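Local coordinates for protein subtilisin-like serine protease (Fervidobacterium pennivorans, PDB 1R6V) that degrades keratin into peptides as a calcium-binding, subtilisin-like serine protease, allowing the bacterium to grow on native feathers, at residues V55-P60 with G245-A250; I34-N39 with V65-N70. The protein carries 1 engineered substitution. One frame throughout, in Å; residues are numbered along the deposited sequence.

Interaction 1: V55-P60 with G245-A250; sequences VVLELP and GDDYVA
The ring of Y248 takes the methyl CD2 of L57 over one face, 4.1 Å above the plane and displaced toward the rim. At the far end of the ring its hydroxyl OH lies beside V56, 4.0 Å from V56 CB, and the two side chains meet at about a right angle. This is the seam between the propeptide and the catalytic domain of a subtilase. Strand 55-59, at the border of the propeptide sheet, packs on the first turns of helix 246-258. The axes of the two segments are 9.4 Å apart, at 39°. No hydrogen bond crosses between them, and the fit is mostly leucine methyls against the tyrosine ring, A250 CB and the carbonyl of D247. L57 CG is anti to the backbone N (chi1 -178°), which turns the branched end toward the helix. CD2 is the methyl that makes the contact, 3.3 Å from D247 O, with D247 CB farther off. D247 OD2 forms a salt bridge with K33 of the propeptide, so a charged link runs beside the apolar one. OD1 accepts a weak bond from the N-H of Y248, bent to 131° at the hydrogen. One turn on, A250 faces the strand, and its other neighbours include T276 and A280 of helix 275-286. L59 reaches in from the strand, with its CD1 3.6 Å from D247 O and 3.9 Å from A250 CB.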
ATOM      1  N   VAL A  55      14.978   6.846 -16.994  1.00 18.17           N
ATOM      2  CA  VAL A  55      15.029   6.120 -15.730  1.00 19.91           C
ATOM      3  C   VAL A  55      15.682   7.047 -14.710  1.00 19.76           C
ATOM      4  O   VAL A  55      16.772   7.557 -14.958  1.00 19.96           O
ATOM      5  CB  VAL A  55      15.890   4.845 -15.862  1.00 19.59           C
ATOM      6  CG1 VAL A  55      16.101   4.207 -14.495  1.00 18.62           C
ATOM      7  CG2 VAL A  55      15.213   3.861 -16.805  1.00 22.83           C
ATOM      8  N   VAL A  56      15.018   7.277 -13.576  1.00 18.41           N
ATOM      9  CA  VAL A  56      15.571   8.146 -12.546  1.00 17.64           C
ATOM     10  C   VAL A  56      15.904   7.408 -11.256  1.00 19.31           C
ATOM     11  O   VAL A  56      16.625   7.936 -10.413  1.00 20.22           O
ATOM     12  CB  VAL A  56      14.612   9.308 -12.209  1.00 18.69           C
ATOM     13  CG1 VAL A  56      14.528  10.273 -13.390  1.00 17.27           C
ATOM     14  CG2 VAL A  56      13.236   8.760 -11.884  1.00 18.64           C
ATOM     15  N   LEU A  57      15.380   6.196 -11.099  1.00 16.54           N
ATOM     16  CA  LEU A  57      15.650   5.410  -9.902  1.00 16.51           C
ATOM     17  C   LEU A  57      15.552   3.941 -10.239  1.00 14.90           C
ATOM     18  O   LEU A  57      14.625   3.515 -10.934  1.00 15.24           O
ATOM     19  CB  LEU A  57      14.633   5.728  -8.796  1.00 19.14           C
ATOM     20  CG  LEU A  57      14.793   5.014  -7.451  1.00 22.09           C
ATOM     21  CD1 LEU A  57      16.090   5.423  -6.763  1.00 20.47           C
ATOM     22  CD2 LEU A  57      13.607   5.383  -6.578  1.00 23.36           C
ATOM     23  N   GLU A  58      16.528   3.178  -9.766  1.00 14.04           N
ATOM     24  CA  GLU A  58      16.538   1.739  -9.948  1.00 15.85           C
ATOM     25  C   GLU A  58      16.589   1.149  -8.548  1.00 15.77           C
ATOM     26  O   GLU A  58      17.448   1.519  -7.745  1.00 16.29           O
ATOM     27  CB  GLU A  58      17.769   1.288 -10.722  1.00 18.22           C
ATOM     28  CG  GLU A  58      17.795   1.780 -12.149  1.00 19.29           C
ATOM     29  CD  GLU A  58      17.834   0.653 -13.171  1.00 21.26           C
ATOM     30  OE1 GLU A  58      18.424   0.871 -14.248  1.00 19.85           O
ATOM     31  OE2 GLU A  58      17.284  -0.444 -12.914  1.00 20.39           O
ATOM     32  N   LEU A  59      15.662   0.240  -8.257  1.00 15.29           N
ATOM     33  CA  LEU A  59      15.591  -0.407  -6.949  1.00 15.64           C
ATOM     34  C   LEU A  59      15.545  -1.902  -7.180  1.00 15.79           C
ATOM     35  O   LEU A  59      14.503  -2.525  -7.059  1.00 14.49           O
ATOM     36  CB  LEU A  59      14.322   0.035  -6.218  1.00 18.78           C
ATOM     37  CG  LEU A  59      14.352   1.492  -5.775  1.00 21.99           C
ATOM     38  CD1 LEU A  59      12.996   1.858  -5.194  1.00 24.45           C
ATOM     39  CD2 LEU A  59      15.470   1.690  -4.738  1.00 23.74           C
ATOM     40  N   PRO A  60      16.688  -2.503  -7.518  1.00 14.48           N
ATOM     41  CA  PRO A  60      16.701  -3.944  -7.768  1.00 14.85           C
ATOM     42  C   PRO A  60      16.242  -4.843  -6.635  1.00 13.79           C
ATOM     43  O   PRO A  60      15.729  -5.934  -6.901  1.00 14.12           O
ATOM     44  CB  PRO A  60      18.143  -4.205  -8.237  1.00 15.69           C
ATOM     45  CG  PRO A  60      18.934  -3.119  -7.596  1.00 18.37           C
ATOM     46  CD  PRO A  60      18.030  -1.905  -7.652  1.00 15.45           C
ATOM     47  N   GLY A 245       7.792  11.030  -2.988  1.00 13.92           N
ATOM     48  CA  GLY A 245       7.254  10.075  -3.946  1.00 14.61           C
ATOM     49  C   GLY A 245       7.337   8.642  -3.435  1.00 14.57           C
ATOM     50  O   GLY A 245       8.244   8.302  -2.668  1.00 14.92           O
ATOM     51  N   ASP A 246       6.406   7.802  -3.869  1.00 13.40           N
ATOM     52  CA  ASP A 246       6.384   6.409  -3.423  1.00 12.40           C
ATOM     53  C   ASP A 246       7.667   5.672  -3.812  1.00 12.32           C
ATOM     54  O   ASP A 246       8.131   4.776  -3.085  1.00 12.18           O
ATOM     55  CB  ASP A 246       5.179   5.674  -4.006  1.00 12.41           C
ATOM     56  CG  ASP A 246       3.852   6.120  -3.404  1.00 12.85           C
ATOM     57  OD1 ASP A 246       3.836   6.738  -2.320  1.00 12.29           O
ATOM     58  OD2 ASP A 246       2.811   5.825  -4.025  1.00 15.03           O
ATOM     59  N   ASP A 247       8.240   6.040  -4.958  1.00 12.17           N
ATOM     60  CA  ASP A 247       9.477   5.420  -5.397  1.00 12.66           C
ATOM     61  C   ASP A 247      10.650   5.792  -4.488  1.00 12.46           C
ATOM     62  O   ASP A 247      11.418   4.915  -4.100  1.00 12.44           O
ATOM     63  CB  ASP A 247       9.775   5.768  -6.882  1.00 13.76           C
ATOM     64  CG  ASP A 247       9.708   7.264  -7.181  1.00 17.47           C
ATOM     65  OD1 ASP A 247       9.099   8.025  -6.400  1.00 16.84           O
ATOM     66  OD2 ASP A 247      10.262   7.679  -8.228  1.00 16.20           O
ATOM     67  N   TYR A 248      10.791   7.063  -4.113  1.00 11.67           N
ATOM     68  CA  TYR A 248      11.906   7.419  -3.249  1.00 13.54           C
ATOM     69  C   TYR A 248      11.700   6.926  -1.810  1.00 13.91           C
ATOM     70  O   TYR A 248      12.670   6.624  -1.121  1.00 14.33           O
ATOM     71  CB  TYR A 248      12.190   8.927  -3.300  1.00 14.74           C
ATOM     72  CG  TYR A 248      12.801   9.353  -4.629  1.00 18.32           C
ATOM     73  CD1 TYR A 248      12.019   9.913  -5.635  1.00 21.20           C
ATOM     74  CD2 TYR A 248      14.151   9.141  -4.890  1.00 20.58           C
ATOM     75  CE1 TYR A 248      12.577  10.253  -6.882  1.00 23.57           C
ATOM     76  CE2 TYR A 248      14.717   9.475  -6.129  1.00 23.58           C
ATOM     77  CZ  TYR A 248      13.927  10.027  -7.113  1.00 24.71           C
ATOM     78  OH  TYR A 248      14.480  10.351  -8.329  1.00 25.99           O
ATOM     79  N   VAL A 249      10.451   6.831  -1.365  1.00 12.99           N
ATOM     80  CA  VAL A 249      10.191   6.289  -0.028  1.00 11.96           C
ATOM     81  C   VAL A 249      10.627   4.809  -0.033  1.00 12.60           C
ATOM     82  O   VAL A 249      11.286   4.346   0.901  1.00 13.37           O
ATOM     83  CB  VAL A 249       8.697   6.384   0.358  1.00 12.33           C
ATOM     84  CG1 VAL A 249       8.445   5.586   1.653  1.00 12.92           C
ATOM     85  CG2 VAL A 249       8.318   7.866   0.586  1.00 10.73           C
ATOM     86  N   ALA A 250      10.258   4.069  -1.079  1.00 11.70           N
ATOM     87  CA  ALA A 250      10.675   2.673  -1.177  1.00 13.54           C
ATOM     88  C   ALA A 250      12.211   2.589  -1.111  1.00 13.31           C
ATOM     89  O   ALA A 250      12.773   1.726  -0.424  1.00 12.38           O
ATOM     90  CB  ALA A 250      10.143   2.035  -2.489  1.00 13.41           C
TER

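Interaction 2: I34-N39 with V65-N70; sequences ILVGYN and VSIKLN
Strands 34-38 and 65-68 run antiparallel, with segment axes 4.7 Å apart and 149° between their directions. I34 pairs with I67 and V36 with V65 as hydrogen-bonded pairs, and L35 with S66 is the non-hydrogen-bonded pair between them. Four backbone bonds close the two rings. The bond from I67 N to I34 O is 2.8 Å long and nearly straight. The bond from V65 N to V36 O is 2.9 Å and less straight, and its donor is tilted 18° from the carbonyl plane. I34 O also receives a CA-H contact from S66.

I34, V36, V65 and I67 project from one face of the sheet. I34 and I67 lie side by side and point the same way. CG1 of I34 sits between its backbone N and carbonyl carbon (chi1 54°), where it meets I67 CB at 3.8 Å. The same CG1 meets L69 CD2 at 4.1 Å, just past the end of the strand. CD1 of I67 reaches along this face to V36 CG2, also at 3.8 Å. At the other end, Y38 and V65 cross at about a right angle, with Y38 CE2 3.6 Å from V65 CG2. Helix 41-51 packs on this face through V44, I47 and V48. The opposite face carries L35 and S66, whose CD2 and CB meet at 3.9 Å, and helix 246-258 of the catalytic domain lies against it. These are the two middle strands of a four-stranded antiparallel sheet in the order 2-3-1-4. With helices 41-51 and 74-81 following strands one and three, the propeptide has the split beta-alpha-beta (ferredoxin-like) fold characteristic of subtilisin propeptides.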
ATOM      1  N   ILE A  34       6.145   7.217 -13.860  1.00 13.65           N
ATOM      2  CA  ILE A  34       5.559   5.898 -13.632  1.00 12.96           C
ATOM      3  C   ILE A  34       6.544   4.993 -12.908  1.00 13.19           C
ATOM      4  O   ILE A  34       7.759   5.127 -13.065  1.00 13.30           O
ATOM      5  CB  ILE A  34       5.122   5.181 -14.942  1.00 13.32           C
ATOM      6  CG1 ILE A  34       6.282   5.100 -15.943  1.00 14.47           C
ATOM      7  CG2 ILE A  34       3.920   5.892 -15.533  1.00 11.39           C
ATOM      8  CD1 ILE A  34       5.907   4.267 -17.226  1.00 13.44           C
ATOM      9  N   LEU A  35       6.012   4.101 -12.075  1.00 12.66           N
ATOM     10  CA  LEU A  35       6.843   3.153 -11.338  1.00 13.07           C
ATOM     11  C   LEU A  35       6.575   1.817 -11.988  1.00 13.57           C
ATOM     12  O   LEU A  35       5.422   1.421 -12.126  1.00 14.57           O
ATOM     13  CB  LEU A  35       6.444   3.090  -9.852  1.00 14.97           C
ATOM     14  CG  LEU A  35       6.328   4.410  -9.075  1.00 18.88           C
ATOM     15  CD1 LEU A  35       6.475   4.118  -7.598  1.00 16.03           C
ATOM     16  CD2 LEU A  35       7.333   5.422  -9.527  1.00 18.71           C
ATOM     17  N   VAL A  36       7.636   1.131 -12.401  1.00 12.36           N
ATOM     18  CA  VAL A  36       7.488  -0.150 -13.072  1.00 13.35           C
ATOM     19  C   VAL A  36       8.063  -1.299 -12.262  1.00 12.22           C
ATOM     20  O   VAL A  36       9.257  -1.324 -11.973  1.00 13.74           O
ATOM     21  CB  VAL A  36       8.178  -0.127 -14.471  1.00 14.53           C
ATOM     22  CG1 VAL A  36       7.994  -1.473 -15.179  1.00 14.88           C
ATOM     23  CG2 VAL A  36       7.572   1.017 -15.330  1.00 15.50           C
ATOM     24  N   GLY A  37       7.188  -2.225 -11.874  1.00 11.69           N
ATOM     25  CA  GLY A  37       7.597  -3.406 -11.142  1.00 12.44           C
ATOM     26  C   GLY A  37       7.823  -4.424 -12.234  1.00 14.86           C
ATOM     27  O   GLY A  37       6.929  -4.682 -13.042  1.00 16.20           O
ATOM     28  N   TYR A  38       9.007  -5.015 -12.271  1.00 14.80           N
ATOM     29  CA  TYR A  38       9.327  -5.955 -13.327  1.00 15.98           C
ATOM     30  C   TYR A  38       9.803  -7.281 -12.783  1.00 18.07           C
ATOM     31  O   TYR A  38      10.049  -7.436 -11.588  1.00 16.53           O
ATOM     32  CB  TYR A  38      10.454  -5.356 -14.184  1.00 15.93           C
ATOM     33  CG  TYR A  38      11.750  -5.112 -13.415  1.00 14.90           C
ATOM     34  CD1 TYR A  38      12.698  -6.124 -13.260  1.00 16.92           C
ATOM     35  CD2 TYR A  38      12.030  -3.870 -12.836  1.00 14.38           C
ATOM     36  CE1 TYR A  38      13.892  -5.910 -12.553  1.00 15.37           C
ATOM     37  CE2 TYR A  38      13.233  -3.644 -12.118  1.00 14.44           C
ATOM     38  CZ  TYR A  38      14.158  -4.676 -11.983  1.00 14.40           C
ATOM     39  OH  TYR A  38      15.339  -4.474 -11.285  1.00 14.36           O
ATOM     40  N   ASN A  39       9.905  -8.247 -13.683  1.00 19.45           N
ATOM     41  CA  ASN A  39      10.485  -9.521 -13.328  1.00 21.00           C
ATOM     42  C   ASN A  39      11.759  -9.507 -14.166  1.00 19.74           C
ATOM     43  O   ASN A  39      12.839  -9.736 -13.649  1.00 22.19           O
ATOM     44  CB  ASN A  39       9.583 -10.689 -13.712  1.00 24.64           C
ATOM     45  CG  ASN A  39       8.460 -10.902 -12.712  1.00 26.30           C
ATOM     46  OD1 ASN A  39       8.663 -10.791 -11.498  1.00 29.77           O
ATOM     47  ND2 ASN A  39       7.276 -11.216 -13.213  1.00 27.98           N
ATOM     48  N   VAL A  65      11.690   0.131 -11.200  1.00 13.54           N
ATOM     49  CA  VAL A  65      12.406   1.176 -11.916  1.00 16.26           C
ATOM     50  C   VAL A  65      11.396   2.316 -11.999  1.00 16.29           C
ATOM     51  O   VAL A  65      10.238   2.078 -12.346  1.00 17.55           O
ATOM     52  CB  VAL A  65      12.749   0.787 -13.374  1.00 16.65           C
ATOM     53  CG1 VAL A  65      13.328   2.002 -14.099  1.00 19.50           C
ATOM     54  CG2 VAL A  65      13.745  -0.362 -13.411  1.00 18.54           C
ATOM     55  N   SER A  66      11.808   3.537 -11.673  1.00 14.99           N
ATOM     56  CA  SER A  66      10.909   4.682 -11.775  1.00 16.90           C
ATOM     57  C   SER A  66      11.324   5.393 -13.065  1.00 16.30           C
ATOM     58  O   SER A  66      12.513   5.589 -13.312  1.00 18.00           O
ATOM     59  CB  SER A  66      11.068   5.614 -10.567  1.00 18.69           C
ATOM     60  OG  SER A  66      12.366   6.169 -10.535  1.00 31.84           O
ATOM     61  N   ILE A  67      10.339   5.758 -13.882  1.00 14.74           N
ATOM     62  CA  ILE A  67      10.588   6.403 -15.173  1.00 14.75           C
ATOM     63  C   ILE A  67       9.937   7.768 -15.284  1.00 16.48           C
ATOM     64  O   ILE A  67       8.728   7.900 -15.125  1.00 15.94           O
ATOM     65  CB  ILE A  67      10.038   5.532 -16.326  1.00 15.09           C
ATOM     66  CG1 ILE A  67      10.652   4.134 -16.257  1.00 14.88           C
ATOM     67  CG2 ILE A  67      10.298   6.218 -17.686  1.00 15.57           C
ATOM     68  CD1 ILE A  67      10.076   3.156 -17.274  1.00 16.22           C
ATOM     69  N   LYS A  68      10.739   8.791 -15.561  1.00 17.60           N
ATOM     70  CA  LYS A  68      10.213  10.139 -15.736  1.00 19.46           C
ATOM     71  C   LYS A  68       9.698  10.187 -17.184  1.00 20.46           C
ATOM     72  O   LYS A  68      10.375   9.722 -18.100  1.00 19.73           O
ATOM     73  CB  LYS A  68      11.330  11.157 -15.531  1.00 24.01           C
ATOM     74  CG  LYS A  68      10.838  12.501 -15.094  1.00 28.78           C
ATOM     75  CD  LYS A  68      11.970  13.497 -15.028  1.00 32.08           C
ATOM     76  CE  LYS A  68      11.516  14.723 -14.276  1.00 35.16           C
ATOM     77  NZ  LYS A  68      10.155  15.139 -14.715  1.00 38.04           N
ATOM     78  N   LEU A  69       8.513  10.759 -17.381  1.00 20.71           N
ATOM     79  CA  LEU A  69       7.875  10.803 -18.702  1.00 23.88           C
ATOM     80  C   LEU A  69       8.256  11.882 -19.724  1.00 26.82           C
ATOM     81  O   LEU A  69       7.915  11.770 -20.904  1.00 27.61           O
ATOM     82  CB  LEU A  69       6.356  10.829 -18.519  1.00 22.61           C
ATOM     83  CG  LEU A  69       5.800   9.642 -17.725  1.00 21.29           C
ATOM     84  CD1 LEU A  69       4.290   9.774 -17.588  1.00 17.80           C
ATOM     85  CD2 LEU A  69       6.159   8.347 -18.432  1.00 22.77           C
ATOM     86  N   ASN A  70       8.923  12.936 -19.289  1.00 29.83           N
ATOM     87  CA  ASN A  70       9.324  13.993 -20.224  1.00 31.74           C
ATOM     88  C   ASN A  70       8.237  14.449 -21.209  1.00 32.61           C
ATOM     89  O   ASN A  70       8.219  14.009 -22.360  1.00 33.65           O
ATOM     90  CB  ASN A  70      10.544  13.555 -21.047  1.00 34.11           C
ATOM     91  CG  ASN A  70      11.657  12.961 -20.199  1.00 35.01           C
ATOM     92  OD1 ASN A  70      11.841  13.317 -19.027  1.00 36.61           O
ATOM     93  ND2 ASN A  70      12.422  12.050 -20.802  1.00 34.94           N
TER

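Interaction 2 lies within the propeptide; interaction 1 joins the propeptide to the catalytic domain. Their centres are about 8 Å apart, and strand 64-68 connects them, since it pairs with 33-38 on one side and with 54-59 on the other. S66 bonds through its backbone to V56 and L57, and its CB packs against the carboxylate of D247. Interaction 2 is buried throughout and combines regular backbone bonds with an apolar face. Interaction 1 is only partly buried, at the border strand, and has apolar contacts without a hydrogen bond across it. Both lie away from the annotated calcium and charge-relay residues.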